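Local coordinates for protein fatty acid synthase 1, isoform A (Drosophila melanogaster, PDB 6FN6) that probably builds long-chain saturated fatty acids from acetyl-CoA and malonyl-CoA with NADPH, this chain being its modifying region of dehydratase, enoylreductase and ketoreductase, at residues Val307-Gly312 with His375-Ile380; Val340-Asn345 with Ser362-Lys367; Lys925-Val930 with Gly1007-Ala1012; Gly931-Phe936 with Ile952-Arg957. One frame throughout, in Å; residues are numbered along the deposited sequence.

Interaction 1. Residues Val307-Gly312 with His375-Ile380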
loop_
_atom_site.group_PDB
_atom_site.type_symbol
_atom_site.label_atom_id
_atom_site.label_comp_id
_atom_site.label_asym_id
_atom_site.label_seq_id
_atom_site.Cartn_x
_atom_site.Cartn_y
_atom_site.Cartn_z
ATOM N N VAL A 307 49.497 -7.651 -54.231
ATOM C CA VAL A 307 49.593 -9.082 -53.965
ATOM C C VAL A 307 50.709 -9.361 -52.963
ATOM O O VAL A 307 51.601 -8.535 -52.770
ATOM C CB VAL A 307 49.825 -9.879 -55.267
ATOM C CG1 VAL A 307 48.673 -9.668 -56.236
ATOM C CG2 VAL A 307 51.147 -9.485 -55.914
ATOM N N GLU A 308 50.653 -10.530 -52.330
ATOM C CA GLU A 308 51.706 -10.962 -51.418
ATOM C C GLU A 308 52.208 -12.352 -51.785
ATOM O O GLU A 308 51.453 -13.324 -51.765
ATOM C CB GLU A 308 51.213 -10.953 -49.968
ATOM C CG GLU A 308 52.081 -11.777 -49.017
ATOM C CD GLU A 308 51.720 -11.572 -47.558
ATOM O OE1 GLU A 308 50.551 -11.239 -47.269
ATOM O OE2 GLU A 308 52.607 -11.747 -46.695
ATOM N N LEU A 309 53.491 -12.433 -52.121
ATOM C CA LEU A 309 54.132 -13.704 -52.430
ATOM C C LEU A 309 54.386 -14.482 -51.139
ATOM O O LEU A 309 55.028 -13.977 -50.218
ATOM C CB LEU A 309 55.434 -13.466 -53.193
ATOM C CG LEU A 309 55.275 -12.630 -54.467
ATOM C CD1 LEU A 309 56.628 -12.306 -55.077
ATOM C CD2 LEU A 309 54.387 -13.338 -55.485
ATOM N N ALA A 310 53.877 -15.711 -51.081
ATOM C CA ALA A 310 53.905 -16.506 -49.854
ATOM C C ALA A 310 54.505 -17.898 -50.058
ATOM O O ALA A 310 53.961 -18.885 -49.566
ATOM C CB ALA A 310 52.496 -16.626 -49.286
ATOM N N ASN A 311 55.621 -17.980 -50.775
ATOM C CA ASN A 311 56.272 -19.267 -51.007
ATOM C C ASN A 311 57.237 -19.620 -49.880
ATOM O O ASN A 311 58.191 -18.889 -49.616
ATOM C CB ASN A 311 57.031 -19.251 -52.336
ATOM C CG ASN A 311 56.109 -19.282 -53.536
ATOM O OD1 ASN A 311 54.953 -19.694 -53.435
ATOM N ND2 ASN A 311 56.619 -18.851 -54.684
ATOM N N GLY A 312 56.985 -20.746 -49.216
ATOM C CA GLY A 312 57.838 -21.196 -48.129
ATOM C C GLY A 312 57.617 -20.431 -46.841
ATOM O O GLY A 312 58.555 -20.194 -46.079
ATOM N N HIS A 375 49.459 -2.318 -58.236
ATOM C CA HIS A 375 50.087 -1.107 -57.722
ATOM C C HIS A 375 51.338 -1.459 -56.923
ATOM O O HIS A 375 52.275 -0.664 -56.843
ATOM C CB HIS A 375 49.116 -0.307 -56.849
ATOM C CG HIS A 375 48.109 0.479 -57.628
ATOM N ND1 HIS A 375 46.942 -0.071 -58.110
ATOM C CD2 HIS A 375 48.095 1.780 -58.005
ATOM C CE1 HIS A 375 46.251 0.854 -58.751
ATOM N NE2 HIS A 375 46.930 1.987 -58.703
ATOM N N PHE A 376 51.351 -2.648 -56.328
ATOM C CA PHE A 376 52.525 -3.107 -55.601
ATOM C C PHE A 376 52.578 -4.625 -55.485
ATOM O O PHE A 376 51.576 -5.314 -55.673
ATOM C CB PHE A 376 52.574 -2.478 -54.205
ATOM C CG PHE A 376 51.486 -2.954 -53.277
ATOM C CD1 PHE A 376 51.625 -4.136 -52.568
ATOM C CD2 PHE A 376 50.332 -2.208 -53.103
ATOM C CE1 PHE A 376 50.628 -4.572 -51.714
ATOM C CE2 PHE A 376 49.331 -2.637 -52.248
ATOM C CZ PHE A 376 49.482 -3.819 -51.551
ATOM N N VAL A 377 53.769 -5.129 -55.180
ATOM C CA VAL A 377 53.978 -6.542 -54.909
ATOM C C VAL A 377 54.834 -6.647 -53.655
ATOM O O VAL A 377 55.914 -6.060 -53.585
ATOM C CB VAL A 377 54.641 -7.263 -56.099
ATOM C CG1 VAL A 377 54.939 -8.717 -55.750
ATOM C CG2 VAL A 377 53.755 -7.188 -57.325
ATOM N N PHE A 378 54.344 -7.382 -52.664
ATOM C CA PHE A 378 55.109 -7.609 -51.448
ATOM C C PHE A 378 55.791 -8.972 -51.494
ATOM O O PHE A 378 55.213 -9.950 -51.968
ATOM C CB PHE A 378 54.217 -7.512 -50.211
ATOM C CG PHE A 378 54.946 -7.777 -48.925
ATOM C CD1 PHE A 378 55.665 -6.772 -48.300
ATOM C CD2 PHE A 378 54.920 -9.036 -48.344
ATOM C CE1 PHE A 378 56.340 -7.015 -47.119
ATOM C CE2 PHE A 378 55.592 -9.285 -47.163
ATOM C CZ PHE A 378 56.304 -8.273 -46.550
ATOM N N GLY A 379 57.027 -9.023 -51.010
ATOM C CA GLY A 379 57.787 -10.259 -50.981
ATOM C C GLY A 379 58.896 -10.227 -49.949
ATOM O O GLY A 379 59.370 -9.155 -49.572
ATOM N N ILE A 380 59.304 -11.402 -49.484
ATOM C CA ILE A 380 60.384 -11.506 -48.514
ATOM C C ILE A 380 61.520 -12.314 -49.124
ATOM O O ILE A 380 61.302 -13.397 -49.666
ATOM C CB ILE A 380 59.901 -12.140 -47.189
ATOM C CG1 ILE A 380 58.708 -11.352 -46.631
ATOM C CG2 ILE A 380 61.051 -12.206 -46.177
ATOM C CD1 ILE A 380 58.190 -11.846 -45.296
#
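Glu-308 runs alongside the ring of Phe-378, both side chains leaving their strands in the same direction. Its CG lies 4.0 Å from Phe-378 CD2, and farther out OE2 comes near CD2 and CE2 of Phe-378, the carboxylate plane turned 90° to the ring. The carbon chain is extended, CG anti to the backbone N (chi1 162°), which carries the acid past the ring to Arg-313, its salt-bridge partner, and to the amide of Val-319; a weaker bond joins OE1 to Ala-320 N. On the other face of the sheet Val-307 and Val-377 lie side by side, CG2 of Val-307 being 3.8 Å from CG2 of Val-377. Leu-309 slants across the second branch of that valine, CD1 of Leu-309 lying 4.0 Å from CG1 of Val-377. Beneath these layers the strands run parallel, 20° apart. Phe-378 is bonded to the neighbouring strand through both its N and its O: the N gives to Val-307 O at 3.0 Å, and the O accepts from Leu-309 N at 3.0 Å. The bond from Val-307 N to Phe-376 O is weak. This strand pair is central to a sheet whose order fits the methyltransferase-like fold, consistent with the pseudo-methyltransferase domain of animal fatty acid synthases. A leucine at Glu-308 would probably keep some packing on the ring but leave Arg-313 without its charge partner and Val-319 N without its acceptor. The chemistry is thus split by face: purely aliphatic packing around Val-377, and around Phe-378 a buried carboxylate paid for by a guanidinium group and backbone amides at the start of helix 320-329.

Interaction 2. Residues Val340-Asn345 with Ser362-Lys367; sequences VTSNNN and SKDVLK
Val-340 reaches toward the loop at Lys-363 while its other branch turns back into the sheet. Its CB faces Leu-309 on the neighbouring strand. CG1, anti to the backbone N (chi1 -171°), is the methyl that meets the loop, 3.7 Å from the carbonyl O of Lys-363. CG2 faces Val-307 instead, so the one side chain bridges strand 303-309 and the loop at Lys-363. Backbone pairing here is slack: Lys-363 N donates to Thr-341 O only weakly, at 3.4 Å. In the sheet, strand 334-341 is followed by helix 346-353 and then by the edge strand 359-362, parallel to the first, a beta-alpha-beta crossover at one flank of what is probably the methyltransferase-like fold; the contact lies where both strands run out into loops. Past that point Ser-342 turns to Asp-364, and its CB lies 3.8 Å from CA of Asp-364. The modelled approach of the serine hydroxyl to the carboxylate is too close to be reliable, so the bonding between them is doubtful. Firmer polar links fix the surrounding loops. Thr-341 OG1 donates to Asn-345 OD1 at 2.7 Å, with a C=O...donor angle of 164°, closing the turn that leads from the strand to the helix; Asn-343 N adds a weak bond to the same hydroxyl. Ser-342 N is held by Asn-311 OD1. On the opposing loop Asp-364 N gives to Glu-368, Val-365 O accepts from Asn-393, and the Ser-362 hydroxyl pairs with Glu-346.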
loop_
_atom_site.group_PDB
_atom_site.type_symbol
_atom_site.label_atom_id
_atom_site.label_comp_id
_atom_site.label_asym_id
_atom_site.label_seq_id
_atom_site.Cartn_x
_atom_site.Cartn_y
_atom_site.Cartn_z
ATOM N N VAL A 340 49.450 -14.892 -53.271
ATOM C CA VAL A 340 49.893 -15.779 -54.335
ATOM C C VAL A 340 50.692 -16.925 -53.734
ATOM O O VAL A 340 51.572 -16.710 -52.902
ATOM C CB VAL A 340 50.721 -15.026 -55.386
ATOM C CG1 VAL A 340 50.971 -15.914 -56.594
ATOM C CG2 VAL A 340 50.021 -13.739 -55.801
ATOM N N THR A 341 50.379 -18.143 -54.162
ATOM C CA THR A 341 51.049 -19.329 -53.643
ATOM C C THR A 341 51.502 -20.227 -54.786
ATOM O O THR A 341 50.745 -20.496 -55.719
ATOM C CB THR A 341 50.133 -20.130 -52.695
ATOM O OG1 THR A 341 50.837 -21.279 -52.207
ATOM C CG2 THR A 341 48.859 -20.580 -53.410
ATOM N N SER A 342 52.748 -20.679 -54.705
ATOM C CA SER A 342 53.308 -21.573 -55.706
ATOM C C SER A 342 53.278 -23.017 -55.220
ATOM O O SER A 342 53.514 -23.943 -55.997
ATOM C CB SER A 342 54.744 -21.161 -56.040
ATOM O OG SER A 342 55.285 -21.974 -57.065
ATOM N N ASN A 343 52.990 -23.207 -53.936
ATOM C CA ASN A 343 53.048 -24.536 -53.342
ATOM C C ASN A 343 51.665 -25.187 -53.315
ATOM O O ASN A 343 51.448 -26.170 -52.605
ATOM C CB ASN A 343 53.625 -24.461 -51.926
ATOM C CG ASN A 343 55.006 -23.830 -51.892
ATOM O OD1 ASN A 343 55.276 -22.944 -51.079
ATOM N ND2 ASN A 343 55.886 -24.276 -52.782
ATOM N N ASN A 344 50.740 -24.630 -54.093
ATOM C CA ASN A 344 49.409 -25.209 -54.281
ATOM C C ASN A 344 48.776 -25.702 -52.977
ATOM O O ASN A 344 48.220 -26.800 -52.923
ATOM C CB ASN A 344 49.481 -26.349 -55.296
ATOM C CG ASN A 344 49.975 -25.881 -56.655
ATOM O OD1 ASN A 344 50.961 -26.395 -57.181
ATOM N ND2 ASN A 344 49.295 -24.888 -57.221
ATOM N N ASN A 345 48.870 -24.883 -51.935
ATOM C CA ASN A 345 48.240 -25.172 -50.648
ATOM C C ASN A 345 47.118 -24.168 -50.395
ATOM O O ASN A 345 46.999 -23.609 -49.305
ATOM C CB ASN A 345 49.266 -25.125 -49.515
ATOM C CG ASN A 345 49.973 -23.789 -49.421
ATOM O OD1 ASN A 345 50.031 -23.032 -50.389
ATOM N ND2 ASN A 345 50.509 -23.487 -48.243
ATOM N N SER A 362 46.334 -18.891 -57.584
ATOM C CA SER A 362 47.223 -20.046 -57.664
ATOM C C SER A 362 48.124 -19.977 -58.889
ATOM O O SER A 362 47.718 -20.345 -59.991
ATOM C CB SER A 362 46.411 -21.340 -57.698
ATOM O OG SER A 362 45.493 -21.394 -56.623
ATOM N N LYS A 363 49.353 -19.512 -58.688
ATOM C CA LYS A 363 50.323 -19.428 -59.773
ATOM C C LYS A 363 51.748 -19.576 -59.251
ATOM O O LYS A 363 52.071 -19.125 -58.152
ATOM C CB LYS A 363 50.177 -18.102 -60.524
ATOM C CG LYS A 363 48.991 -18.063 -61.475
ATOM C CD LYS A 363 49.002 -16.814 -62.341
ATOM C CE LYS A 363 47.805 -16.777 -63.279
ATOM N NZ LYS A 363 47.831 -17.887 -64.273
ATOM N N ASP A 364 52.593 -20.210 -60.056
ATOM C CA ASP A 364 53.988 -20.432 -59.698
ATOM C C ASP A 364 54.803 -19.218 -60.132
ATOM O O ASP A 364 54.971 -18.964 -61.322
ATOM C CB ASP A 364 54.517 -21.709 -60.358
ATOM C CG ASP A 364 55.892 -22.104 -59.855
ATOM O OD1 ASP A 364 56.377 -21.479 -58.889
ATOM O OD2 ASP A 364 56.486 -23.043 -60.426
ATOM N N VAL A 365 55.310 -18.473 -59.155
ATOM C CA VAL A 365 55.966 -17.197 -59.419
ATOM C C VAL A 365 57.163 -17.356 -60.355
ATOM O O VAL A 365 57.602 -16.386 -60.973
ATOM C CB VAL A 365 56.391 -16.524 -58.093
ATOM C CG1 VAL A 365 57.448 -17.357 -57.375
ATOM C CG2 VAL A 365 56.901 -15.110 -58.342
ATOM N N LEU A 366 57.688 -18.570 -60.467
ATOM C CA LEU A 366 58.799 -18.823 -61.373
ATOM C C LEU A 366 58.274 -19.011 -62.799
ATOM O O LEU A 366 57.311 -19.743 -63.022
ATOM C CB LEU A 366 59.611 -20.049 -60.928
ATOM C CG LEU A 366 60.417 -19.905 -59.628
ATOM C CD1 LEU A 366 59.543 -20.114 -58.401
ATOM C CD2 LEU A 366 61.603 -20.858 -59.605
ATOM N N LYS A 367 58.915 -18.335 -63.752
ATOM C CA LYS A 367 58.563 -18.405 -65.180
ATOM C C LYS A 367 57.275 -17.696 -65.623
ATOM O O LYS A 367 57.051 -17.575 -66.828
ATOM C CB LYS A 367 58.509 -19.861 -65.665
ATOM C CG LYS A 367 59.760 -20.279 -66.437
ATOM C CD LYS A 367 59.384 -20.825 -67.813
ATOM C CE LYS A 367 60.580 -20.857 -68.753
ATOM N NZ LYS A 367 60.204 -21.352 -70.104
#

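Interaction 3. Residues Lys925-Val930 with Gly1007-Ala1012; sequences KSYILV and GIFNLA
Strands 926-930 and 1007-1011 run parallel, 9° apart with their axes 4.8 Å from each other, Tyr-927 standing opposite Gly-1007 and Val-930 opposite Asn-1010. Firm bonds join Ile-928 N to Gly-1007 O, Phe-1009 N to Ile-928 O at 2.8 Å and Val-930 N to Phe-1009 O at 2.8 Å; the last, from Leu-1011 N to Val-930 O, is weak. Tyr-927, Leu-929 and Phe-1009 share one face. CG of Tyr-927, anti to the carbonyl carbon (chi1 -64°), brings the ring against the backbone of Gly-1007, CD1 of Tyr-927 lying 3.6 Å from CA of Gly-1007, where a side chain on the glycine would collide with it. The same CD1 meets the rim of the neighbouring ring, 4.0 Å from CE2 of Phe-1009. Phe-1009 lies beside Leu-929, its CD2 4.1 Å from CG of that leucine, and helix 935-946 packs over both. On the other face Ile-928 and Ile-1008 meet under helix 989-1002, and CG2 of Val-930 lies 3.8 Å from ND2 of Asn-1010. These are central strands of the Rossmann fold of the ketoreductase domain. An alanine in place of Tyr-927 is likely to bare the Gly-1007 backbone, leave the Phe-1009 rim without its aromatic neighbour and deprive His-922 N of the phenol oxygen to which it is bonded. Side-chain contact across the pair is therefore mainly apolar, and the directional bonding lies in the backbone, with most peptide groups of the central strands satisfied by their neighbours inside a buried sheet.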
loop_
_atom_site.group_PDB
_atom_site.type_symbol
_atom_site.label_atom_id
_atom_site.label_comp_id
_atom_site.label_asym_id
_atom_site.label_seq_id
_atom_site.Cartn_x
_atom_site.Cartn_y
_atom_site.Cartn_z
ATOM N N LYS A 925 43.071 29.588 -14.562
ATOM C CA LYS A 925 43.550 30.093 -15.843
ATOM C C LYS A 925 42.369 30.350 -16.772
ATOM O O LYS A 925 41.277 29.820 -16.558
ATOM C CB LYS A 925 44.520 29.099 -16.486
ATOM C CG LYS A 925 45.825 28.925 -15.727
ATOM C CD LYS A 925 46.805 28.058 -16.501
ATOM C CE LYS A 925 48.147 27.972 -15.798
ATOM N NZ LYS A 925 49.131 27.170 -16.570
ATOM N N SER A 926 42.591 31.165 -17.799
ATOM C CA SER A 926 41.549 31.450 -18.779
ATOM C C SER A 926 41.796 30.639 -20.042
ATOM O O SER A 926 42.919 30.200 -20.299
ATOM C CB SER A 926 41.495 32.944 -19.106
ATOM O OG SER A 926 42.744 33.419 -19.574
ATOM N N TYR A 927 40.743 30.433 -20.824
ATOM C CA TYR A 927 40.853 29.675 -22.063
ATOM C C TYR A 927 40.077 30.362 -23.173
ATOM O O TYR A 927 38.851 30.498 -23.119
ATOM C CB TYR A 927 40.378 28.240 -21.848
ATOM C CG TYR A 927 41.267 27.519 -20.867
ATOM C CD1 TYR A 927 42.430 26.893 -21.290
ATOM C CD2 TYR A 927 40.967 27.503 -19.510
ATOM C CE1 TYR A 927 43.258 26.249 -20.394
ATOM C CE2 TYR A 927 41.787 26.865 -18.606
ATOM C CZ TYR A 927 42.934 26.240 -19.048
ATOM O OH TYR A 927 43.751 25.608 -18.135
ATOM N N ILE A 928 40.826 30.812 -24.174
ATOM C CA ILE A 928 40.279 31.565 -25.287
ATOM C C ILE A 928 39.904 30.612 -26.404
ATOM O O ILE A 928 40.722 29.806 -26.838
ATOM C CB ILE A 928 41.283 32.619 -25.781
ATOM C CG1 ILE A 928 41.688 33.551 -24.638
ATOM C CG2 ILE A 928 40.694 33.426 -26.935
ATOM C CD1 ILE A 928 42.930 34.363 -24.936
ATOM N N LEU A 929 38.660 30.700 -26.857
ATOM C CA LEU A 929 38.204 29.916 -27.996
ATOM C C LEU A 929 37.791 30.844 -29.130
ATOM O O LEU A 929 36.723 31.457 -29.082
ATOM C CB LEU A 929 37.041 29.002 -27.601
ATOM C CG LEU A 929 37.396 27.823 -26.688
ATOM C CD1 LEU A 929 37.510 28.252 -25.236
ATOM C CD2 LEU A 929 36.375 26.713 -26.835
ATOM N N VAL A 930 38.646 30.953 -30.142
ATOM C CA VAL A 930 38.349 31.785 -31.298
ATOM C C VAL A 930 37.274 31.094 -32.117
ATOM O O VAL A 930 37.448 29.954 -32.541
ATOM C CB VAL A 930 39.607 32.055 -32.144
ATOM C CG1 VAL A 930 39.288 33.003 -33.293
ATOM C CG2 VAL A 930 40.718 32.630 -31.281
ATOM N N GLY A 1007 45.297 28.300 -22.242
ATOM C CA GLY A 1007 45.121 27.687 -23.545
ATOM C C GLY A 1007 44.427 28.585 -24.552
ATOM O O GLY A 1007 43.571 29.396 -24.197
ATOM N N ILE A 1008 44.811 28.429 -25.818
ATOM C CA ILE A 1008 44.201 29.150 -26.927
ATOM C C ILE A 1008 43.754 28.133 -27.965
ATOM O O ILE A 1008 44.550 27.326 -28.439
ATOM C CB ILE A 1008 45.180 30.189 -27.525
ATOM C CG1 ILE A 1008 45.444 31.301 -26.511
ATOM C CG2 ILE A 1008 44.639 30.770 -28.841
ATOM C CD1 ILE A 1008 46.512 32.288 -26.930
ATOM N N PHE A 1009 42.471 28.163 -28.298
ATOM C CA PHE A 1009 41.907 27.238 -29.272
ATOM C C PHE A 1009 41.381 27.996 -30.484
ATOM O O PHE A 1009 40.521 28.867 -30.360
ATOM C CB PHE A 1009 40.794 26.398 -28.636
ATOM C CG PHE A 1009 41.214 25.690 -27.382
ATOM C CD1 PHE A 1009 41.682 24.386 -27.428
ATOM C CD2 PHE A 1009 41.143 26.325 -26.155
ATOM C CE1 PHE A 1009 42.073 23.732 -26.274
ATOM C CE2 PHE A 1009 41.534 25.676 -24.999
ATOM C CZ PHE A 1009 41.999 24.379 -25.059
ATOM N N ASN A 1010 41.926 27.673 -31.652
ATOM C CA ASN A 1010 41.540 28.328 -32.894
ATOM C C ASN A 1010 40.599 27.425 -33.670
ATOM O O ASN A 1010 40.905 26.258 -33.914
ATOM C CB ASN A 1010 42.770 28.664 -33.734
ATOM C CG ASN A 1010 43.712 29.612 -33.027
ATOM O OD1 ASN A 1010 44.591 29.186 -32.276
ATOM N ND2 ASN A 1010 43.530 30.908 -33.258
ATOM N N LEU A 1011 39.452 27.971 -34.059
ATOM C CA LEU A 1011 38.417 27.179 -34.706
ATOM C C LEU A 1011 38.094 27.686 -36.107
ATOM O O LEU A 1011 37.429 28.708 -36.276
ATOM C CB LEU A 1011 37.156 27.173 -33.840
ATOM C CG LEU A 1011 37.414 26.850 -32.363
ATOM C CD1 LEU A 1011 36.134 26.876 -31.556
ATOM C CD2 LEU A 1011 38.101 25.502 -32.207
ATOM N N ALA A 1012 38.585 26.964 -37.109
ATOM C CA ALA A 1012 38.214 27.206 -38.497
ATOM C C ALA A 1012 37.085 26.264 -38.908
ATOM O O ALA A 1012 36.638 26.280 -40.054
ATOM C CB ALA A 1012 39.416 27.022 -39.410
#

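Interaction 4. Residues Gly931-Phe936 with Ile952-Arg957; sequences GGLGGF and IVLTSR. With EDO (1,2-ethanediol), chain E.
Thr-955 O takes three weak bonds: from Gly-931 N, from O2 of a bound 1,2-ethanediol, and from a water that also accepts from Leu-933 N at 3.1 Å. Gly-931 N has its better partner in the same threonine, OG1, at 3.1 Å. That hydroxyl sits between the backbone N and the carbonyl carbon (chi1 75°), which turns it to the amide. One residue on, Gly-932 passes close over Leu-954, its CA 3.9 Å from CD2 of Leu-954, and a CB on it would point into that methyl. Leu-933 then crosses Leu-954 at about a right angle, its CD2 3.5 Å from CD1 of Leu-954. Its other branch, CD1, rests on CB of Ser-956 at 3.6 Å, while the serine hydroxyl is engaged by Gly-959 N. Arg-957 N gives a straight bond to O1 of the diol, 3.1 Å long at 179°; the diol probably comes from the crystallisation liquor. A type I turn runs from Gly-931 to Gly-934, which occupies the N-cap position of helix 935-946. Strand, glycine-rich turn, helix and second strand form the beta-alpha-beta unit that, in related ketoreductase domains, receives NADPH.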
loop_
_atom_site.group_PDB
_atom_site.type_symbol
_atom_site.label_atom_id
_atom_site.label_comp_id
_atom_site.label_asym_id
_atom_site.label_seq_id
_atom_site.Cartn_x
_atom_site.Cartn_y
_atom_site.Cartn_z
ATOM N N GLY A 931 36.175 31.802 -32.358
ATOM C CA GLY A 931 34.995 31.197 -32.949
ATOM C C GLY A 931 34.340 30.261 -31.953
ATOM O O GLY A 931 33.869 29.178 -32.301
ATOM N N GLY A 932 34.301 30.694 -30.699
ATOM C CA GLY A 932 33.875 29.833 -29.616
ATOM C C GLY A 932 32.380 29.600 -29.499
ATOM O O GLY A 932 31.961 28.686 -28.791
ATOM N N LEU A 933 31.576 30.400 -30.193
ATOM C CA LEU A 933 30.123 30.287 -30.082
ATOM C C LEU A 933 29.515 29.443 -31.202
ATOM O O LEU A 933 28.301 29.239 -31.245
ATOM C CB LEU A 933 29.475 31.674 -30.069
ATOM C CG LEU A 933 29.521 32.457 -28.750
ATOM C CD1 LEU A 933 28.844 33.803 -28.913
ATOM C CD2 LEU A 933 28.872 31.686 -27.605
ATOM N N GLY A 934 30.354 28.951 -32.107
ATOM C CA GLY A 934 29.900 28.021 -33.124
ATOM C C GLY A 934 29.577 26.677 -32.499
ATOM O O GLY A 934 29.826 26.466 -31.310
ATOM N N GLY A 935 28.996 25.777 -33.285
ATOM C CA GLY A 935 28.634 24.462 -32.790
ATOM C C GLY A 935 29.785 23.762 -32.094
ATOM O O GLY A 935 29.675 23.365 -30.936
ATOM N N PHE A 936 30.890 23.608 -32.813
ATOM C CA PHE A 936 32.099 22.995 -32.274
ATOM C C PHE A 936 32.560 23.690 -30.996
ATOM O O PHE A 936 32.839 23.040 -29.991
ATOM C CB PHE A 936 33.212 23.028 -33.328
ATOM C CG PHE A 936 34.393 22.157 -32.997
ATOM C CD1 PHE A 936 35.350 22.576 -32.085
ATOM C CD2 PHE A 936 34.546 20.920 -33.601
ATOM C CE1 PHE A 936 36.438 21.775 -31.783
ATOM C CE2 PHE A 936 35.631 20.115 -33.302
ATOM C CZ PHE A 936 36.577 20.543 -32.390
ATOM N N ILE A 952 36.330 31.358 -19.112
ATOM C CA ILE A 952 36.153 31.114 -20.537
ATOM C C ILE A 952 36.016 32.430 -21.288
ATOM O O ILE A 952 35.255 33.313 -20.888
ATOM C CB ILE A 952 34.930 30.213 -20.795
ATOM C CG1 ILE A 952 35.124 28.837 -20.152
ATOM C CG2 ILE A 952 34.649 30.090 -22.292
ATOM C CD1 ILE A 952 36.244 28.009 -20.750
ATOM N N VAL A 953 36.755 32.550 -22.387
ATOM C CA VAL A 953 36.621 33.691 -23.283
ATOM C C VAL A 953 36.251 33.196 -24.673
ATOM O O VAL A 953 36.977 32.410 -25.279
ATOM C CB VAL A 953 37.911 34.524 -23.326
ATOM C CG1 VAL A 953 37.730 35.744 -24.215
ATOM C CG2 VAL A 953 38.328 34.939 -21.922
ATOM N N LEU A 954 35.113 33.665 -25.172
ATOM C CA LEU A 954 34.648 33.292 -26.500
ATOM C C LEU A 954 34.647 34.513 -27.415
ATOM O O LEU A 954 34.043 35.538 -27.092
ATOM C CB LEU A 954 33.241 32.693 -26.430
ATOM C CG LEU A 954 33.011 31.555 -25.429
ATOM C CD1 LEU A 954 31.532 31.197 -25.377
ATOM C CD2 LEU A 954 33.841 30.332 -25.782
ATOM N N THR A 955 35.318 34.402 -28.558
ATOM C CA THR A 955 35.334 35.491 -29.524
ATOM C C THR A 955 34.254 35.246 -30.568
ATOM O O THR A 955 34.203 34.182 -31.178
ATOM C CB THR A 955 36.700 35.644 -30.223
ATOM O OG1 THR A 955 36.877 34.598 -31.187
ATOM C CG2 THR A 955 37.833 35.609 -29.211
ATOM N N SER A 956 33.384 36.232 -30.752
ATOM C CA SER A 956 32.331 36.155 -31.758
ATOM C C SER A 956 31.980 37.543 -32.270
ATOM O O SER A 956 31.659 38.441 -31.492
ATOM C CB SER A 956 31.082 35.482 -31.185
ATOM O OG SER A 956 30.071 35.349 -32.170
ATOM N N ARG A 957 32.043 37.713 -33.583
ATOM C CA ARG A 957 31.741 38.997 -34.194
ATOM C C ARG A 957 30.252 39.316 -34.079
ATOM O O ARG A 957 29.873 40.449 -33.785
ATOM C CB ARG A 957 32.177 39.005 -35.660
ATOM C CG ARG A 957 33.666 38.732 -35.864
ATOM C CD ARG A 957 34.546 39.694 -35.074
ATOM N NE ARG A 957 34.222 41.097 -35.327
ATOM C CZ ARG A 957 34.710 41.818 -36.333
ATOM N NH1 ARG A 957 35.558 41.279 -37.205
ATOM N NH2 ARG A 957 34.354 43.087 -36.469
HETATM C C1 EDO E . 33.653 34.144 -34.993
HETATM O O1 EDO E . 32.911 35.300 -35.387
HETATM C C2 EDO E . 35.132 34.497 -34.947
HETATM O O2 EDO E . 35.330 35.609 -34.066
HETATM O O HOH W 1 31.936 32.147 -32.732
#

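Overall arrangement
The four contacts fall into two pairs in separate domains. Interaction 2 is nested in the chain loop closed by interaction 1, their centres 11 Å apart; both belong to one mixed sheet, probably that of the pseudo-methyltransferase domain, in which strands 303-309 and 334-341 are neighbours. Later in the chain, interaction 4 is nested inside interaction 3, with centres 9 Å apart; these share the ketoreductase sheet, where strand 926-930 lies between 951-955 and 1005-1011. Between interactions 1 and 3 the centres are 49 Å apart, and no atoms of the two pairs touch. Each pair thus lies in the parallel part of a mixed alpha/beta sheet, the second in the NADPH-dependent reductase.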